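Local atomic coordinates of cytochrome c2 (Rhodobacter capsulatus, PDB entry 1VYD), a protein that carries electrons as a heme-bearing redox protein, donating them to the oxidised bacteriochlorophyll in the photophosphorylation pathway of a purple photosynthetic bacterium. Residues V41-T44 / A45-P49; E105-A108 / A109-S113. The protein carries 1 engineered substitution. One frame throughout, in Å; residues are numbered along the deposited sequence.

How the interactions relate
Interactions 1 and 2 serve the same heme from different parts of the fold. In interaction 1 the loop 41-49 binds one propionate through Arg43 NH1 and Gly46 N. Interaction 2 is a turn-by-turn contact within helix 104-113, whose Val107 touches the heme and comes about 4 Å from Cys13, one of the cysteines covalently joined to the heme, side chain to side chain. Although their centres lie about 16 Å apart, the two meet where Val41 CG2 packs 3.8 Å from Ala112 N. Neither supplies an iron ligand: those are His17, about 7 Å from the side chains of both Arg43 and Leu111, and Met96.

Interaction 1. Residues V41-T44 / A45-P49; sequences VGRT and AGTYP. With HEM (protoporphyrin IX containing Fe), chain C.
From Arg43 through Ala45 the backbone runs extended, and at Gly46 it swings to a positive phi (62°), bringing Thr47 back to the carbonyl of Thr44. The Thr47 hydroxyl OG1 donates to Thr44 O over 2.8 Å, approaching obliquely, 35° out of the carbonyl plane. Thr47 OG1 can do so because it sits between the backbone N and the carbonyl carbon, while Thr47 CG2, anti to the carbonyl carbon, meets Thr44 CG2 at 3.8 Å. Thr44 O is gripped a second time by a water that donates to it.

This water is the hub of the loop. It accepts from Arg43 NE and from Thr47 N. Its other donated bond runs from the water oxygen to propionate oxygen O2A of the heme, 2.7 Å away, so four bonds saturate it. Arg43 also reaches O2A directly: the chain, bent at chi3, brings NH1 to 3.0 Å with the N-H nearly straight on the oxygen (170°), and both the water and O2A lie at the edge of the guanidinium, in its plane. The other propionate oxygen, O1A, takes the backbone N-H of Gly46 at 2.8 Å. Such a propionate-binding loop, with an arginine beside the carboxylate, belongs to the class I cytochrome c fold; here it lies between strand 26-28 and helix 55-62.

Tyr48 closes one face of the guanidinium, with CD1 above its centre, 3.5 Å from Arg43 NH2, and the two planes inclined to one another rather than stacked. A leucine in place of Arg43 would probably leave O2A without its cationic mate and the water without one of its donors. Beyond the loop, Asn36 ties the pair together, its O accepting from Arg43 NH1 and its ND2 hydrogen-bonding Tyr48 OH.

Interaction 2. Residues E105-A108 / A109-S113; sequences EDVA and AYLAS
Val107 and Leu111 stand one helical turn apart in helix 104-113 and just touch, Val107 CG1 4.4 Å from Leu111 CD1; of the two, Val107 is the one in contact with the heme. Leu111 comes closer to the carbonyl oxygen of Val107 than to its side chain: with CG anti to its own carbonyl carbon, the branch point lies over the preceding turn, Leu111 CG 3.4 Å from Val107 O. Tyr110 approaches that oxygen from another direction. Tyr110 CB is also 3.4 Å from Val107 O, which lies near the plane of the ring at its edge, and the phenol, with CG anti to the backbone N (chi1 168°), is carried off from the preceding turn toward Glu7 of helix 3-9 and Ile19.

Ala109 sets its methyl against the turn before, about equally near Glu105 O and Asp106 O. Through these groups runs the regular ladder of the helix: Ala109 N bonds to Glu105 O, Tyr110 N to Asp106 O at 2.9 Å, Leu111 N to Val107 O at 2.8 Å, and Ala112 N to Ala108 O, a longer link at 3.2 Å. The Ser113 N-H adds a further rung to Ala109 O, and its OG donates to Tyr110 O from above the carbonyl plane.

The setting is the pairing of N- and C-terminal helices that marks class I cytochromes c: Val107 touches Glu9 and Asp106 touches Lys5 of helix 3-9, while Asp106 OD2 hydrogen-bonds Asp2 N. Separately, the small Ala108, Ala109 and Ala112 meet Glu69 of helix 69-77.

Chemically, the carbonyl of Val107 is buried among hydrocarbon but answered by the Leu111 N-H, so Val107 can set its isopropyl group against the heme while the backbone polarity is met within the helix.

Interaction 1. Residues V41-T44 / A45-P49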
loop_
_atom_site.group_PDB
_atom_site.type_symbol
_atom_site.label_atom_id
_atom_site.label_comp_id
_atom_site.label_asym_id
_atom_site.label_seq_id
_atom_site.Cartn_x
_atom_site.Cartn_y
_atom_site.Cartn_z
ATOM N N VAL A 41 -3.441 -6.551 1.631
ATOM C CA VAL A 41 -4.703 -6.811 0.974
ATOM C C VAL A 41 -5.748 -7.288 2.003
ATOM O O VAL A 41 -5.595 -8.364 2.606
ATOM C CB VAL A 41 -4.625 -7.790 -0.213
ATOM C CG1 VAL A 41 -6.013 -7.943 -0.895
ATOM C CG2 VAL A 41 -3.698 -7.199 -1.293
ATOM N N GLY A 42 -6.812 -6.515 2.281
ATOM C CA GLY A 42 -7.810 -6.926 3.237
ATOM C C GLY A 42 -7.539 -6.276 4.568
ATOM O O GLY A 42 -8.271 -6.454 5.523
ATOM N N ARG A 43 -6.459 -5.486 4.711
ATOM C CA ARG A 43 -6.202 -4.901 6.029
ATOM C C ARG A 43 -6.721 -3.458 6.155
ATOM O O ARG A 43 -6.788 -2.815 5.109
ATOM C CB ARG A 43 -4.684 -4.885 6.212
ATOM C CG ARG A 43 -4.211 -4.196 7.481
ATOM C CD ARG A 43 -2.703 -4.491 7.685
ATOM N NE ARG A 43 -1.787 -3.535 7.111
ATOM C CZ ARG A 43 -0.577 -3.650 6.555
ATOM N NH1 ARG A 43 0.167 -2.593 6.084
ATOM N NH2 ARG A 43 0.133 -4.779 6.363
ATOM N N THR A 44 -7.214 -3.056 7.320
ATOM C CA THR A 44 -7.767 -1.710 7.481
ATOM C C THR A 44 -6.657 -0.667 7.199
ATOM O O THR A 44 -5.576 -0.850 7.742
ATOM C CB THR A 44 -8.318 -1.518 8.921
ATOM O OG1 THR A 44 -9.267 -2.595 9.107
ATOM C CG2 THR A 44 -9.037 -0.211 9.211
ATOM N N ALA A 45 -6.967 0.367 6.403
ATOM C CA ALA A 45 -5.991 1.392 6.109
ATOM C C ALA A 45 -5.433 2.072 7.355
ATOM O O ALA A 45 -6.130 2.352 8.332
ATOM C CB ALA A 45 -6.500 2.538 5.241
ATOM N N GLY A 46 -4.092 2.226 7.310
ATOM C CA GLY A 46 -3.478 2.985 8.460
ATOM C C GLY A 46 -3.631 2.398 9.821
ATOM O O GLY A 46 -3.656 3.200 10.782
ATOM N N THR A 47 -3.347 1.054 9.974
ATOM C CA THR A 47 -3.435 0.466 11.341
ATOM C C THR A 47 -2.232 -0.431 11.625
ATOM O O THR A 47 -2.150 -1.083 12.661
ATOM C CB THR A 47 -4.739 -0.383 11.543
ATOM O OG1 THR A 47 -4.788 -1.312 10.426
ATOM C CG2 THR A 47 -5.997 0.476 11.352
ATOM N N TYR A 48 -1.327 -0.654 10.688
ATOM C CA TYR A 48 -0.129 -1.460 10.936
ATOM C C TYR A 48 0.607 -0.944 12.174
ATOM O O TYR A 48 0.705 0.274 12.333
ATOM C CB TYR A 48 0.889 -1.415 9.753
ATOM C CG TYR A 48 1.755 -2.672 9.890
ATOM C CD1 TYR A 48 1.308 -3.941 9.594
ATOM C CD2 TYR A 48 3.047 -2.486 10.381
ATOM C CE1 TYR A 48 2.150 -5.053 9.826
ATOM C CE2 TYR A 48 3.889 -3.564 10.601
ATOM C CZ TYR A 48 3.430 -4.841 10.315
ATOM O OH TYR A 48 4.338 -5.894 10.522
ATOM N N PRO A 49 0.798 -1.785 13.175
ATOM C CA PRO A 49 1.413 -1.432 14.443
ATOM C C PRO A 49 2.817 -0.803 14.325
ATOM O O PRO A 49 3.609 -1.075 13.419
ATOM C CB PRO A 49 1.578 -2.720 15.240
ATOM C CG PRO A 49 1.195 -3.818 14.324
ATOM C CD PRO A 49 0.524 -3.271 13.082
HETATM C CHA HEM C . 1.637 3.730 2.455
HETATM C CHB HEM C . 1.778 0.691 -1.351
HETATM C CHC HEM C . 5.713 3.034 -3.024
HETATM C CHD HEM C . 6.019 5.463 1.193
HETATM C C1A HEM C . 1.316 2.764 1.507
HETATM C C2A HEM C . 0.155 1.899 1.536
HETATM C C3A HEM C . 0.217 1.107 0.488
HETATM C C4A HEM C . 1.404 1.433 -0.241
HETATM C CMA HEM C . -0.666 -0.034 -0.073
HETATM C CAA HEM C . -0.922 1.971 2.673
HETATM C CBA HEM C . -0.539 1.005 3.769
HETATM C CGA HEM C . -1.428 0.889 4.989
HETATM O O1A HEM C . -2.510 1.542 5.051
HETATM O O2A HEM C . -0.898 0.236 5.919
HETATM C C1B HEM C . 2.873 1.107 -2.084
HETATM C C2B HEM C . 3.220 0.524 -3.357
HETATM C C3B HEM C . 4.274 1.217 -3.809
HETATM C C4B HEM C . 4.658 2.185 -2.834
HETATM C CMB HEM C . 2.482 -0.696 -4.008
HETATM C CAB HEM C . 4.992 1.110 -5.178
HETATM C CBB HEM C . 4.232 1.158 -6.335
HETATM C C1C HEM C . 6.119 3.884 -2.001
HETATM C C2C HEM C . 7.343 4.673 -2.045
HETATM C C3C HEM C . 7.411 5.349 -0.916
HETATM C C4C HEM C . 6.261 5.004 -0.098
HETATM C CMC HEM C . 8.309 4.593 -3.241
HETATM C CAC HEM C . 8.412 6.432 -0.463
HETATM C CBC HEM C . 9.033 7.301 -1.328
HETATM C C1D HEM C . 4.873 5.162 1.906
HETATM C C2D HEM C . 4.475 5.838 3.113
HETATM C C3D HEM C . 3.267 5.357 3.461
HETATM C C4D HEM C . 2.845 4.417 2.449
HETATM C CMD HEM C . 5.369 6.864 3.827
HETATM C CAD HEM C . 2.357 5.761 4.618
HETATM C CBD HEM C . 1.337 6.806 4.035
HETATM C CGD HEM C . 0.839 7.858 4.985
HETATM O O1D HEM C . 0.248 8.798 4.396
HETATM O O2D HEM C . 1.156 7.862 6.215
HETATM N NA HEM C . 2.055 2.451 0.416
HETATM N NB HEM C . 3.778 2.071 -1.761
HETATM N NC HEM C . 5.466 4.110 -0.809
HETATM N ND HEM C . 3.849 4.316 1.490
HETATM FE FE HEM C . 3.782 3.254 -0.166
HETATM O O HOH W 1 -2.944 -0.655 7.463
#

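Interaction 2. Residues E105-A108 / A109-S113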
loop_
_atom_site.group_PDB
_atom_site.type_symbol
_atom_site.label_atom_id
_atom_site.label_comp_id
_atom_site.label_asym_id
_atom_site.label_seq_id
_atom_site.Cartn_x
_atom_site.Cartn_y
_atom_site.Cartn_z
ATOM N N GLU A 105 -2.183 -2.623 -11.072
ATOM C CA GLU A 105 -2.941 -3.833 -11.032
ATOM C C GLU A 105 -2.015 -5.017 -10.804
ATOM O O GLU A 105 -2.395 -5.923 -10.086
ATOM C CB GLU A 105 -3.697 -4.102 -12.339
ATOM C CG GLU A 105 -5.214 -4.060 -12.240
ATOM C CD GLU A 105 -5.864 -4.315 -13.602
ATOM O OE1 GLU A 105 -5.346 -3.885 -14.672
ATOM O OE2 GLU A 105 -6.918 -4.996 -13.652
ATOM N N ASP A 106 -0.861 -4.988 -11.456
ATOM C CA ASP A 106 0.071 -6.108 -11.346
ATOM C C ASP A 106 0.724 -6.142 -9.982
ATOM O O ASP A 106 0.844 -7.227 -9.406
ATOM C CB ASP A 106 1.098 -5.990 -12.488
ATOM C CG ASP A 106 0.451 -6.151 -13.866
ATOM O OD1 ASP A 106 1.007 -5.589 -14.842
ATOM O OD2 ASP A 106 -0.600 -6.836 -13.960
ATOM N N VAL A 107 1.170 -4.984 -9.453
ATOM C CA VAL A 107 1.707 -4.899 -8.126
ATOM C C VAL A 107 0.655 -5.334 -7.086
ATOM O O VAL A 107 0.928 -6.060 -6.131
ATOM C CB VAL A 107 2.192 -3.475 -7.753
ATOM C CG1 VAL A 107 3.037 -3.577 -6.447
ATOM C CG2 VAL A 107 3.136 -2.910 -8.797
ATOM N N ALA A 108 -0.594 -4.909 -7.239
ATOM C CA ALA A 108 -1.720 -5.256 -6.428
ATOM C C ALA A 108 -1.988 -6.753 -6.364
ATOM O O ALA A 108 -2.093 -7.259 -5.228
ATOM C CB ALA A 108 -3.014 -4.590 -6.874
ATOM N N ALA A 109 -1.954 -7.444 -7.482
ATOM C CA ALA A 109 -2.094 -8.905 -7.570
ATOM C C ALA A 109 -0.885 -9.567 -6.908
ATOM O O ALA A 109 -0.985 -10.569 -6.214
ATOM C CB ALA A 109 -2.075 -9.416 -9.014
ATOM N N TYR A 110 0.314 -9.003 -7.153
ATOM C CA TYR A 110 1.492 -9.543 -6.496
ATOM C C TYR A 110 1.360 -9.409 -4.961
ATOM O O TYR A 110 1.841 -10.276 -4.235
ATOM C CB TYR A 110 2.751 -8.810 -7.001
ATOM C CG TYR A 110 3.976 -9.102 -6.171
ATOM C CD1 TYR A 110 4.487 -10.400 -6.147
ATOM C CD2 TYR A 110 4.581 -8.150 -5.384
ATOM C CE1 TYR A 110 5.574 -10.757 -5.356
ATOM C CE2 TYR A 110 5.722 -8.426 -4.610
ATOM C CZ TYR A 110 6.146 -9.744 -4.556
ATOM O OH TYR A 110 7.262 -10.061 -3.792
ATOM N N LEU A 111 0.860 -8.317 -4.396
ATOM C CA LEU A 111 0.731 -8.208 -2.944
ATOM C C LEU A 111 -0.278 -9.209 -2.372
ATOM O O LEU A 111 -0.018 -9.796 -1.310
ATOM C CB LEU A 111 0.413 -6.772 -2.479
ATOM C CG LEU A 111 1.488 -5.712 -2.773
ATOM C CD1 LEU A 111 0.958 -4.281 -2.682
ATOM C CD2 LEU A 111 2.638 -5.875 -1.799
ATOM N N ALA A 112 -1.365 -9.531 -3.079
ATOM C CA ALA A 112 -2.337 -10.524 -2.613
ATOM C C ALA A 112 -1.764 -11.942 -2.653
ATOM O O ALA A 112 -2.129 -12.783 -1.818
ATOM C CB ALA A 112 -3.612 -10.576 -3.494
ATOM N N SER A 113 -0.855 -12.222 -3.592
ATOM C CA SER A 113 -0.408 -13.589 -3.753
ATOM C C SER A 113 0.700 -13.967 -2.788
ATOM O O SER A 113 0.985 -15.157 -2.605
ATOM C CB SER A 113 0.126 -13.793 -5.183
ATOM O OG SER A 113 1.443 -13.253 -5.245
#